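Local structure of D,D-dipeptidase/D,D-carboxypeptidase (Enterococcus faecalis, 4MUQ) at residues 211-225 against 239-251. The protein acts as a zinc-dependent D,D-dipeptidase and probably D,D-carboxypeptidase of vancomycin resistance, binding a phosphinate analogue of D-Ala-D-Ala at its zinc site. Numbering follows the deposited sequence.
Sequences AEIEIYYVPAKDDKT and GNNIDGFVVTIWR. With PE3 (3,6,9,12,15,18,21,24,27,30,33,36,39-tridecaoxahentetracontane-1,41-diol), chain I.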
loop_
_atom_site.group_PDB
_atom_site.type_symbol
_atom_site.label_atom_id
_atom_site.label_comp_id
_atom_site.label_asym_id
_atom_site.label_seq_id
_atom_site.Cartn_x
_atom_site.Cartn_y
_atom_site.Cartn_z
ATOM N N ALA A 211 -1.931 -15.301 -17.346
ATOM C CA ALA A 211 -1.174 -16.372 -16.711
ATOM C C ALA A 211 -1.497 -16.535 -15.222
ATOM O O ALA A 211 -2.067 -15.643 -14.586
ATOM C CB ALA A 211 0.314 -16.156 -16.914
ATOM N N GLU A 212 -1.129 -17.690 -14.678
ATOM C CA GLU A 212 -1.278 -17.952 -13.256
ATOM C C GLU A 212 -0.210 -17.205 -12.481
ATOM O O GLU A 212 0.894 -16.979 -12.981
ATOM C CB GLU A 212 -1.153 -19.450 -12.981
ATOM C CG GLU A 212 -2.276 -20.276 -13.569
ATOM C CD GLU A 212 -1.953 -21.754 -13.587
ATOM O OE1 GLU A 212 -0.802 -22.106 -13.924
ATOM O OE2 GLU A 212 -2.850 -22.562 -13.267
ATOM N N ILE A 213 -0.544 -16.825 -11.254
ATOM C CA ILE A 213 0.413 -16.187 -10.368
ATOM C C ILE A 213 0.481 -16.985 -9.076
ATOM O O ILE A 213 -0.551 -17.343 -8.509
ATOM C CB ILE A 213 -0.004 -14.737 -10.048
ATOM C CG1 ILE A 213 -0.158 -13.935 -11.347
ATOM C CG2 ILE A 213 0.984 -14.088 -9.079
ATOM C CD1 ILE A 213 -0.817 -12.577 -11.148
ATOM N N GLU A 214 1.693 -17.284 -8.627
ATOM C CA GLU A 214 1.881 -17.951 -7.346
ATOM C C GLU A 214 2.506 -17.000 -6.348
ATOM O O GLU A 214 3.347 -16.169 -6.707
ATOM C CB GLU A 214 2.756 -19.191 -7.493
ATOM C CG GLU A 214 2.076 -20.334 -8.216
ATOM C CD GLU A 214 2.882 -21.611 -8.156
ATOM O OE1 GLU A 214 3.944 -21.670 -8.807
ATOM O OE2 GLU A 214 2.453 -22.552 -7.453
ATOM N N ILE A 215 2.080 -17.111 -5.094
ATOM C CA ILE A 215 2.563 -16.246 -4.024
ATOM C C ILE A 215 2.926 -17.108 -2.820
ATOM O O ILE A 215 2.201 -18.053 -2.480
ATOM C CB ILE A 215 1.481 -15.256 -3.599
ATOM C CG1 ILE A 215 1.033 -14.424 -4.796
ATOM C CG2 ILE A 215 1.996 -14.320 -2.517
ATOM C CD1 ILE A 215 -0.186 -13.598 -4.518
ATOM N N TYR A 216 4.053 -16.802 -2.186
ATOM C CA TYR A 216 4.435 -17.529 -0.980
ATOM C C TYR A 216 5.281 -16.685 -0.039
ATOM O O TYR A 216 5.886 -15.685 -0.438
ATOM C CB TYR A 216 5.115 -18.874 -1.303
ATOM C CG TYR A 216 6.408 -18.796 -2.086
ATOM C CD1 TYR A 216 7.640 -18.884 -1.442
ATOM C CD2 TYR A 216 6.399 -18.656 -3.468
ATOM C CE1 TYR A 216 8.822 -18.831 -2.155
ATOM C CE2 TYR A 216 7.577 -18.601 -4.190
ATOM C CZ TYR A 216 8.785 -18.688 -3.524
ATOM O OH TYR A 216 9.963 -18.635 -4.236
ATOM N N TYR A 217 5.296 -17.101 1.221
ATOM C CA TYR A 217 6.036 -16.424 2.270
ATOM C C TYR A 217 7.333 -17.165 2.560
ATOM O O TYR A 217 7.370 -18.394 2.527
ATOM C CB TYR A 217 5.178 -16.369 3.534
ATOM C CG TYR A 217 5.910 -15.887 4.763
ATOM C CD1 TYR A 217 6.163 -14.533 4.963
ATOM C CD2 TYR A 217 6.335 -16.784 5.731
ATOM C CE1 TYR A 217 6.824 -14.097 6.089
ATOM C CE2 TYR A 217 6.999 -16.353 6.857
ATOM C CZ TYR A 217 7.238 -15.003 7.030
ATOM O OH TYR A 217 7.900 -14.580 8.160
ATOM N N VAL A 218 8.391 -16.403 2.828
ATOM C CA VAL A 218 9.685 -16.944 3.219
ATOM C C VAL A 218 10.133 -16.224 4.485
ATOM O O VAL A 218 10.341 -15.015 4.465
ATOM C CB VAL A 218 10.746 -16.720 2.120
ATOM C CG1 VAL A 218 12.098 -17.265 2.561
ATOM C CG2 VAL A 218 10.317 -17.368 0.812
ATOM N N PRO A 219 10.267 -16.948 5.602
ATOM C CA PRO A 219 10.731 -16.283 6.826
ATOM C C PRO A 219 12.185 -15.814 6.711
ATOM O O PRO A 219 13.022 -16.508 6.133
ATOM C CB PRO A 219 10.629 -17.393 7.878
ATOM C CG PRO A 219 10.786 -18.669 7.098
ATOM C CD PRO A 219 10.084 -18.400 5.791
ATOM N N ALA A 220 12.489 -14.648 7.269
ATOM C CA ALA A 220 13.854 -14.140 7.232
ATOM C C ALA A 220 14.741 -14.865 8.229
ATOM O O ALA A 220 14.356 -15.085 9.380
ATOM C CB ALA A 220 13.875 -12.645 7.505
ATOM N N LYS A 221 15.932 -15.244 7.781
ATOM C CA LYS A 221 16.936 -15.760 8.695
ATOM C C LYS A 221 17.662 -14.586 9.340
ATOM O O LYS A 221 17.545 -13.453 8.874
ATOM C CB LYS A 221 17.907 -16.686 7.965
ATOM C CG LYS A 221 17.270 -18.004 7.541
ATOM C CD LYS A 221 18.285 -18.956 6.937
ATOM C CE LYS A 221 17.736 -20.373 6.890
ATOM N NZ LYS A 221 16.306 -20.394 6.461
ATOM N N ASP A 222 18.393 -14.848 10.419
ATOM C CA ASP A 222 19.084 -13.782 11.140
ATOM C C ASP A 222 20.097 -13.031 10.271
ATOM O O ASP A 222 20.393 -11.858 10.519
ATOM C CB ASP A 222 19.772 -14.335 12.391
ATOM C CG ASP A 222 18.784 -14.735 13.473
ATOM O OD1 ASP A 222 17.632 -14.247 13.443
ATOM O OD2 ASP A 222 19.167 -15.531 14.359
ATOM N N ASP A 223 20.615 -13.707 9.251
ATOM C CA ASP A 223 21.639 -13.136 8.385
ATOM C C ASP A 223 21.172 -13.056 6.931
ATOM O O ASP A 223 20.487 -12.109 6.539
ATOM C CB ASP A 223 22.921 -13.966 8.487
ATOM C CG ASP A 223 24.041 -13.416 7.634
ATOM O OD1 ASP A 223 24.049 -12.193 7.375
ATOM O OD2 ASP A 223 24.908 -14.213 7.218
ATOM N N LYS A 224 21.556 -14.051 6.135
ATOM C CA LYS A 224 21.153 -14.115 4.735
ATOM C C LYS A 224 20.013 -15.103 4.536
ATOM O O LYS A 224 20.065 -16.236 5.016
ATOM C CB LYS A 224 22.336 -14.511 3.847
ATOM C CG LYS A 224 23.266 -13.361 3.493
ATOM C CD LYS A 224 24.602 -13.869 2.981
ATOM C CE LYS A 224 25.542 -12.710 2.680
ATOM N NZ LYS A 224 25.893 -11.929 3.904
ATOM N N THR A 225 18.992 -14.666 3.813
ATOM C CA THR A 225 17.860 -15.512 3.479
ATOM C C THR A 225 18.019 -15.935 2.026
ATOM O O THR A 225 18.313 -15.107 1.163
ATOM C CB THR A 225 16.534 -14.753 3.677
ATOM O OG1 THR A 225 16.402 -14.392 5.057
ATOM C CG2 THR A 225 15.341 -15.608 3.276
ATOM N N GLY A 239 9.672 -7.313 1.356
ATOM C CA GLY A 239 9.592 -7.559 2.783
ATOM C C GLY A 239 8.172 -7.308 3.279
ATOM O O GLY A 239 7.374 -6.594 2.625
ATOM N N ASN A 240 7.842 -7.848 4.450
ATOM C CA ASN A 240 6.553 -7.532 5.060
ATOM C C ASN A 240 6.657 -6.532 6.214
ATOM O O ASN A 240 5.655 -6.209 6.864
ATOM C CB ASN A 240 5.782 -8.785 5.478
ATOM C CG ASN A 240 6.453 -9.564 6.605
ATOM O OD1 ASN A 240 7.459 -9.138 7.192
ATOM N ND2 ASN A 240 5.888 -10.728 6.915
ATOM N N ASN A 241 7.880 -6.059 6.448
ATOM C CA ASN A 241 8.205 -5.069 7.483
ATOM C C ASN A 241 8.296 -5.652 8.886
ATOM O O ASN A 241 8.443 -4.919 9.867
ATOM C CB ASN A 241 7.230 -3.873 7.480
ATOM C CG ASN A 241 7.868 -2.611 8.012
ATOM O OD1 ASN A 241 9.046 -2.342 7.762
ATOM N ND2 ASN A 241 7.091 -1.818 8.759
ATOM N N ILE A 242 8.234 -6.978 8.981
ATOM C CA ILE A 242 8.160 -7.620 10.288
ATOM C C ILE A 242 9.153 -8.769 10.446
ATOM O O ILE A 242 10.009 -8.755 11.330
ATOM C CB ILE A 242 6.742 -8.181 10.560
ATOM C CG1 ILE A 242 5.666 -7.123 10.317
ATOM C CG2 ILE A 242 6.649 -8.740 11.979
ATOM C CD1 ILE A 242 4.250 -7.674 10.443
ATOM N N ASP A 243 9.042 -9.770 9.580
ATOM C CA ASP A 243 9.740 -11.012 9.846
ATOM C C ASP A 243 10.119 -11.812 8.619
ATOM O O ASP A 243 10.672 -12.888 8.763
ATOM C CB ASP A 243 8.906 -11.882 10.805
ATOM C CG ASP A 243 7.477 -12.114 10.304
ATOM O OD1 ASP A 243 7.272 -12.168 9.075
ATOM O OD2 ASP A 243 6.563 -12.259 11.149
ATOM N N GLY A 244 9.831 -11.325 7.421
ATOM C CA GLY A 244 10.123 -12.126 6.244
ATOM C C GLY A 244 9.724 -11.486 4.930
ATOM O O GLY A 244 9.500 -10.261 4.831
ATOM N N PHE A 245 9.621 -12.338 3.915
ATOM C CA PHE A 245 9.461 -11.897 2.548
ATOM C C PHE A 245 8.239 -12.537 1.912
ATOM O O PHE A 245 7.874 -13.677 2.237
ATOM C CB PHE A 245 10.713 -12.246 1.733
ATOM C CG PHE A 245 11.985 -11.655 2.278
ATOM C CD1 PHE A 245 12.324 -10.331 2.002
ATOM C CD2 PHE A 245 12.835 -12.408 3.073
ATOM C CE1 PHE A 245 13.496 -9.782 2.500
ATOM C CE2 PHE A 245 14.010 -11.862 3.579
ATOM C CZ PHE A 245 14.341 -10.545 3.290
ATOM N N VAL A 246 7.616 -11.801 0.998
ATOM C CA VAL A 246 6.561 -12.333 0.156
ATOM C C VAL A 246 7.056 -12.344 -1.286
ATOM O O VAL A 246 7.509 -11.315 -1.812
ATOM C CB VAL A 246 5.281 -11.500 0.270
ATOM C CG1 VAL A 246 4.211 -12.036 -0.676
ATOM C CG2 VAL A 246 4.782 -11.535 1.698
ATOM N N VAL A 247 6.972 -13.509 -1.913
ATOM C CA VAL A 247 7.457 -13.713 -3.269
ATOM C C VAL A 247 6.272 -13.911 -4.207
ATOM O O VAL A 247 5.381 -14.727 -3.928
ATOM C CB VAL A 247 8.384 -14.955 -3.345
ATOM C CG1 VAL A 247 8.902 -15.154 -4.758
ATOM C CG2 VAL A 247 9.532 -14.807 -2.350
ATOM N N THR A 248 6.271 -13.174 -5.319
ATOM C CA THR A 248 5.210 -13.252 -6.315
ATOM C C THR A 248 5.817 -13.702 -7.635
ATOM O O THR A 248 6.715 -13.049 -8.166
ATOM C CB THR A 248 4.504 -11.877 -6.495
ATOM O OG1 THR A 248 3.999 -11.434 -5.230
ATOM C CG2 THR A 248 3.349 -11.988 -7.470
ATOM N N ILE A 249 5.339 -14.831 -8.154
ATOM C CA ILE A 249 5.881 -15.416 -9.374
ATOM C C ILE A 249 4.809 -15.437 -10.451
ATOM O O ILE A 249 3.723 -15.968 -10.236
ATOM C CB ILE A 249 6.333 -16.872 -9.139
ATOM C CG1 ILE A 249 7.313 -16.967 -7.967
ATOM C CG2 ILE A 249 6.920 -17.463 -10.417
ATOM C CD1 ILE A 249 8.580 -16.198 -8.177
ATOM N N TRP A 250 5.115 -14.857 -11.606
ATOM C CA TRP A 250 4.189 -14.834 -12.721
ATOM C C TRP A 250 4.569 -15.969 -13.672
ATOM O O TRP A 250 5.681 -16.008 -14.211
ATOM C CB TRP A 250 4.208 -13.457 -13.402
ATOM C CG TRP A 250 3.911 -12.315 -12.435
ATOM C CD1 TRP A 250 4.647 -11.950 -11.334
ATOM C CD2 TRP A 250 2.807 -11.399 -12.492
ATOM N NE1 TRP A 250 4.065 -10.872 -10.707
ATOM C CE2 TRP A 250 2.937 -10.514 -11.398
ATOM C CE3 TRP A 250 1.725 -11.240 -13.366
ATOM C CZ2 TRP A 250 2.020 -9.489 -11.155
ATOM C CZ3 TRP A 250 0.818 -10.221 -13.124
ATOM C CH2 TRP A 250 0.970 -9.359 -12.027
ATOM N N ARG A 251 3.649 -16.915 -13.839
ATOM C CA ARG A 251 3.913 -18.136 -14.595
ATOM C C ARG A 251 3.808 -17.926 -16.099
ATOM O O ARG A 251 3.301 -16.906 -16.557
ATOM C CB ARG A 251 2.962 -19.248 -14.150
ATOM C CG ARG A 251 3.241 -19.766 -12.748
ATOM C CD ARG A 251 4.661 -20.299 -12.655
ATOM N NE ARG A 251 4.905 -21.024 -11.412
ATOM C CZ ARG A 251 5.993 -21.753 -11.184
ATOM N NH1 ARG A 251 6.928 -21.849 -12.117
ATOM N NH2 ARG A 251 6.146 -22.388 -10.028
HETATM O O43 PE3 I . 4.510 -8.092 -15.205
HETATM C C42 PE3 I . 3.941 -7.657 -13.965
HETATM C C41 PE3 I . 4.931 -6.774 -13.196
HETATM O O40 PE3 I . 6.151 -7.489 -12.896
HETATM C C39 PE3 I . 7.052 -6.625 -12.163
HETATM C C38 PE3 I . 8.377 -7.304 -11.802
HETATM O O37 PE3 I . 9.095 -7.726 -12.975
HETATM O O HOH W 1 12.154 -14.044 10.885
#
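Strands 213-219 and 244-250 pair antiparallel as the two central strands of a four-stranded sheet, away from the zinc site. Hydrogen-bonded pairs are Glu214 with Ile249, Tyr216 with Val247 and Val218 with Phe245; Val247 N reaches Tyr216 O at 2.8 Å. Tyr216 CG sits between the backbone N and the carbonyl carbon (chi1 62°), which lays its ring alongside Val247, and Val247 CB sits over one ring face, 3.9 Å from the centroid. Ile249 CG1 meets the edge of this ring. Strand 224-230 packs on the same face of the sheet through Ile227 and Ile229. Helix 187-194 packs on the other face, against Ile215 and Val246, where Ile215 CG2 touches Val246 CG1 at 3.7 Å. Further along that face Ile213 CD1 lies over the Trp250 six-membered ring, 3.5 Å from CZ3. C42 of a bound polyether touches the opposite face of the indole, toward its rim. At one end Arg251 grips Glu214 side-on in a salt bridge, with NE and NH2 both on OE1; NH2 is at 2.6 Å. At the other end Tyr217 OH donates to Asp243 OD1 at 2.7 Å, from above the carboxylate plane. Asn240 ND2 reaches that oxygen from the opposite face, while Asn240 OD1 closes an Asx turn with Ile242 N. Asp243 OD2 forms a salt bridge with Lys195 NZ.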